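Local coordinates for putative vitamin-B12 independent methionine synthase family protein (Listeria monocytogenes, PDB 1YPX) that probably acts as a zinc-dependent, cobalamin-independent methionine synthase, transferring a methyl group from a folate to homocysteine, at residues K134-P140 against Y183-D188. Sequence-based numbering, arbitrary orientation.
Sequences KQTIPSP and YLQLDD
One face of the Y183 ring carries the methylene chain of K134, whose CD lies 3.9 Å from the ring centroid, displaced toward the hydroxyl-bearing end of the ring, a CH-pi contact. The lysine runs fully extended, with CG anti to the backbone N (chi1 -179°), which carries NZ past the ring edge to hydrogen-bond Y183 OH at 3.1 Å. From there NZ also reaches the Q185 amide, meeting OE1 from above the carbonyl plane at 3.0 Å. The carbonyl of H11 accepts a further bond from NZ, while D10 binds Y183 OH and T235 binds Q185 OE1, so this buried ammonium joins a polar network between the strands and the N-terminal loop. These residues lie on neighbouring parallel strands of a TIM-barrel-like fold, with helix 158-178 in the connection between them. Backbone bonds alternate across the pair, from Q135 N to Y183 O through S139 N to D187 O. On one side of the sheet L184 CD1 packs against Q135 CG, and I137 lies alongside L186, CG1 to CD1 3.7 Å; F176 and Y169 of helix 158-178 cover I137. The other side bears T136, Q185 and D187, with Q185 and D187 touching H237 of strand 233-238, one of three residues that could form a metal site, unoccupied here. Beyond P138, S139 turns its hydroxyl toward D188: OG, anti to its own N (chi1 176°), donates a hydrogen bond to D188 OD1 (2.7 Å), approaching from above the carboxylate plane.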
ATOM      1  N   LYS A 134      10.428   0.172  -0.230  1.00 36.64           N
ATOM      2  CA  LYS A 134       9.039   0.537   0.004  1.00 38.87           C
ATOM      3  C   LYS A 134       8.402  -0.485   0.955  1.00 39.19           C
ATOM      4  O   LYS A 134       8.541  -1.694   0.764  1.00 42.38           O
ATOM      5  CB  LYS A 134       8.283   0.578  -1.328  1.00 39.41           C
ATOM      6  CG  LYS A 134       6.814   0.973  -1.225  1.00 43.89           C
ATOM      7  CD  LYS A 134       6.183   1.126  -2.608  1.00 45.67           C
ATOM      8  CE  LYS A 134       4.700   1.456  -2.521  1.00 47.86           C
ATOM      9  NZ  LYS A 134       4.098   1.710  -3.864  1.00 46.46           N
ATOM     10  N   GLN A 135       7.729  -0.001   1.991  1.00 35.61           N
ATOM     11  CA  GLN A 135       7.077  -0.878   2.958  1.00 36.21           C
ATOM     12  C   GLN A 135       5.565  -0.633   2.908  1.00 37.22           C
ATOM     13  O   GLN A 135       5.127   0.514   2.873  1.00 39.89           O
ATOM     14  CB  GLN A 135       7.627  -0.599   4.373  1.00 37.43           C
ATOM     15  CG  GLN A 135       6.876  -1.273   5.535  1.00 36.69           C
ATOM     16  CD  GLN A 135       6.953  -2.785   5.495  1.00 36.39           C
ATOM     17  OE1 GLN A 135       7.992  -3.380   5.762  1.00 38.13           O
ATOM     18  NE2 GLN A 135       5.843  -3.414   5.169  1.00 39.00           N
ATOM     19  N   THR A 136       4.772  -1.699   2.884  1.00 35.22           N
ATOM     20  CA  THR A 136       3.319  -1.566   2.836  1.00 35.45           C
ATOM     21  C   THR A 136       2.679  -2.178   4.082  1.00 35.79           C
ATOM     22  O   THR A 136       3.050  -3.271   4.506  1.00 35.48           O
ATOM     23  CB  THR A 136       2.701  -2.315   1.591  1.00 36.35           C
ATOM     24  OG1 THR A 136       2.822  -3.739   1.768  1.00 34.58           O
ATOM     25  CG2 THR A 136       3.422  -1.930   0.302  1.00 35.56           C
ATOM     26  N   ILE A 137       1.728  -1.468   4.672  1.00 34.18           N
ATOM     27  CA  ILE A 137       1.010  -1.989   5.823  1.00 35.18           C
ATOM     28  C   ILE A 137      -0.426  -1.579   5.578  1.00 34.83           C
ATOM     29  O   ILE A 137      -0.685  -0.704   4.752  1.00 33.07           O
ATOM     30  CB  ILE A 137       1.485  -1.374   7.188  1.00 35.75           C
ATOM     31  CG1 ILE A 137       1.163   0.122   7.235  1.00 33.10           C
ATOM     32  CG2 ILE A 137       2.991  -1.581   7.370  1.00 34.67           C
ATOM     33  CD1 ILE A 137       1.597   0.783   8.523  1.00 34.32           C
ATOM     34  N   PRO A 138      -1.384  -2.239   6.245  1.00 35.73           N
ATOM     35  CA  PRO A 138      -2.776  -1.842   6.029  1.00 37.70           C
ATOM     36  C   PRO A 138      -3.011  -0.499   6.671  1.00 39.01           C
ATOM     37  O   PRO A 138      -2.279  -0.085   7.577  1.00 41.46           O
ATOM     38  CB  PRO A 138      -3.578  -2.942   6.725  1.00 37.87           C
ATOM     39  CG  PRO A 138      -2.624  -3.471   7.755  1.00 37.79           C
ATOM     40  CD  PRO A 138      -1.320  -3.505   6.990  1.00 35.44           C
ATOM     41  N   SER A 139      -4.040   0.171   6.183  1.00 39.81           N
ATOM     42  CA  SER A 139      -4.455   1.466   6.675  1.00 42.24           C
ATOM     43  C   SER A 139      -5.054   1.299   8.067  1.00 43.70           C
ATOM     44  O   SER A 139      -5.682   0.291   8.361  1.00 46.33           O
ATOM     45  CB  SER A 139      -5.509   2.032   5.725  1.00 43.15           C
ATOM     46  OG  SER A 139      -6.019   3.264   6.189  1.00 45.77           O
ATOM     47  N   PRO A 140      -4.871   2.282   8.949  1.00 45.82           N
ATOM     48  CA  PRO A 140      -5.464   2.089  10.274  1.00 47.54           C
ATOM     49  C   PRO A 140      -6.985   1.877  10.219  1.00 49.70           C
ATOM     50  O   PRO A 140      -7.544   1.181  11.058  1.00 49.14           O
ATOM     51  CB  PRO A 140      -5.058   3.363  11.022  1.00 44.66           C
ATOM     52  CG  PRO A 140      -4.988   4.381   9.947  1.00 45.42           C
ATOM     53  CD  PRO A 140      -4.307   3.635   8.812  1.00 46.34           C
ATOM     54  N   TYR A 183       9.696   5.484   2.619  1.00 44.38           N
ATOM     55  CA  TYR A 183       8.601   5.272   1.679  1.00 43.54           C
ATOM     56  C   TYR A 183       7.665   4.185   2.246  1.00 43.48           C
ATOM     57  O   TYR A 183       7.931   2.979   2.117  1.00 42.74           O
ATOM     58  CB  TYR A 183       9.183   4.864   0.314  1.00 42.47           C
ATOM     59  CG  TYR A 183       8.218   4.864  -0.854  1.00 41.32           C
ATOM     60  CD1 TYR A 183       8.652   4.544  -2.137  1.00 43.00           C
ATOM     61  CD2 TYR A 183       6.863   5.090  -0.669  1.00 43.14           C
ATOM     62  CE1 TYR A 183       7.755   4.435  -3.203  1.00 43.02           C
ATOM     63  CE2 TYR A 183       5.959   4.984  -1.722  1.00 43.69           C
ATOM     64  CZ  TYR A 183       6.407   4.650  -2.986  1.00 43.28           C
ATOM     65  OH  TYR A 183       5.510   4.487  -4.020  1.00 42.40           O
ATOM     66  N   LEU A 184       6.586   4.645   2.885  1.00 40.52           N
ATOM     67  CA  LEU A 184       5.573   3.785   3.496  1.00 42.96           C
ATOM     68  C   LEU A 184       4.222   3.929   2.788  1.00 43.10           C
ATOM     69  O   LEU A 184       3.779   5.036   2.485  1.00 43.75           O
ATOM     70  CB  LEU A 184       5.381   4.142   4.980  1.00 44.33           C
ATOM     71  CG  LEU A 184       4.639   3.078   5.818  1.00 46.68           C
ATOM     72  CD1 LEU A 184       5.564   1.875   6.006  1.00 45.06           C
ATOM     73  CD2 LEU A 184       4.226   3.638   7.182  1.00 46.76           C
ATOM     74  N   GLN A 185       3.558   2.805   2.554  1.00 41.47           N
ATOM     75  CA  GLN A 185       2.279   2.803   1.875  1.00 41.07           C
ATOM     76  C   GLN A 185       1.154   2.136   2.675  1.00 42.31           C
ATOM     77  O   GLN A 185       1.303   1.022   3.198  1.00 42.45           O
ATOM     78  CB  GLN A 185       2.430   2.122   0.516  1.00 39.96           C
ATOM     79  CG  GLN A 185       1.108   1.798  -0.150  1.00 41.50           C
ATOM     80  CD  GLN A 185       1.230   1.715  -1.650  1.00 38.97           C
ATOM     81  OE1 GLN A 185       1.675   2.666  -2.293  1.00 38.48           O
ATOM     82  NE2 GLN A 185       0.837   0.580  -2.218  1.00 34.47           N
ATOM     83  N   LEU A 186       0.026   2.834   2.758  1.00 42.48           N
ATOM     84  CA  LEU A 186      -1.153   2.349   3.471  1.00 41.53           C
ATOM     85  C   LEU A 186      -2.122   1.711   2.478  1.00 44.06           C
ATOM     86  O   LEU A 186      -2.633   2.381   1.583  1.00 43.89           O
ATOM     87  CB  LEU A 186      -1.835   3.515   4.192  1.00 36.46           C
ATOM     88  CG  LEU A 186      -1.437   3.866   5.647  1.00 37.62           C
ATOM     89  CD1 LEU A 186      -0.003   3.443   5.961  1.00 36.67           C
ATOM     90  CD2 LEU A 186      -1.609   5.361   5.869  1.00 30.25           C
ATOM     91  N   ASP A 187      -2.358   0.413   2.630  1.00 45.24           N
ATOM     92  CA  ASP A 187      -3.281  -0.284   1.753  1.00 47.74           C
ATOM     93  C   ASP A 187      -4.663  -0.209   2.379  1.00 47.77           C
ATOM     94  O   ASP A 187      -4.923  -0.789   3.426  1.00 47.07           O
ATOM     95  CB  ASP A 187      -2.826  -1.730   1.539  1.00 49.32           C
ATOM     96  CG  ASP A 187      -1.713  -1.833   0.505  1.00 52.67           C
ATOM     97  OD1 ASP A 187      -0.978  -0.834   0.310  1.00 54.68           O
ATOM     98  OD2 ASP A 187      -1.556  -2.909  -0.119  1.00 56.56           O
ATOM     99  N   ASP A 188      -5.544   0.547   1.744  1.00 50.53           N
ATOM    100  CA  ASP A 188      -6.865   0.701   2.288  1.00 53.82           C
ATOM    101  C   ASP A 188      -7.933   0.291   1.308  1.00 56.81           C
ATOM    102  O   ASP A 188      -8.213   1.010   0.354  1.00 59.35           O
ATOM    103  CB  ASP A 188      -7.074   2.144   2.711  1.00 53.15           C
ATOM    104  CG  ASP A 188      -8.158   2.273   3.727  1.00 50.34           C
ATOM    105  OD1 ASP A 188      -8.173   3.265   4.480  1.00 52.03           O
ATOM    106  OD2 ASP A 188      -9.000   1.363   3.773  1.00 51.16           O
TER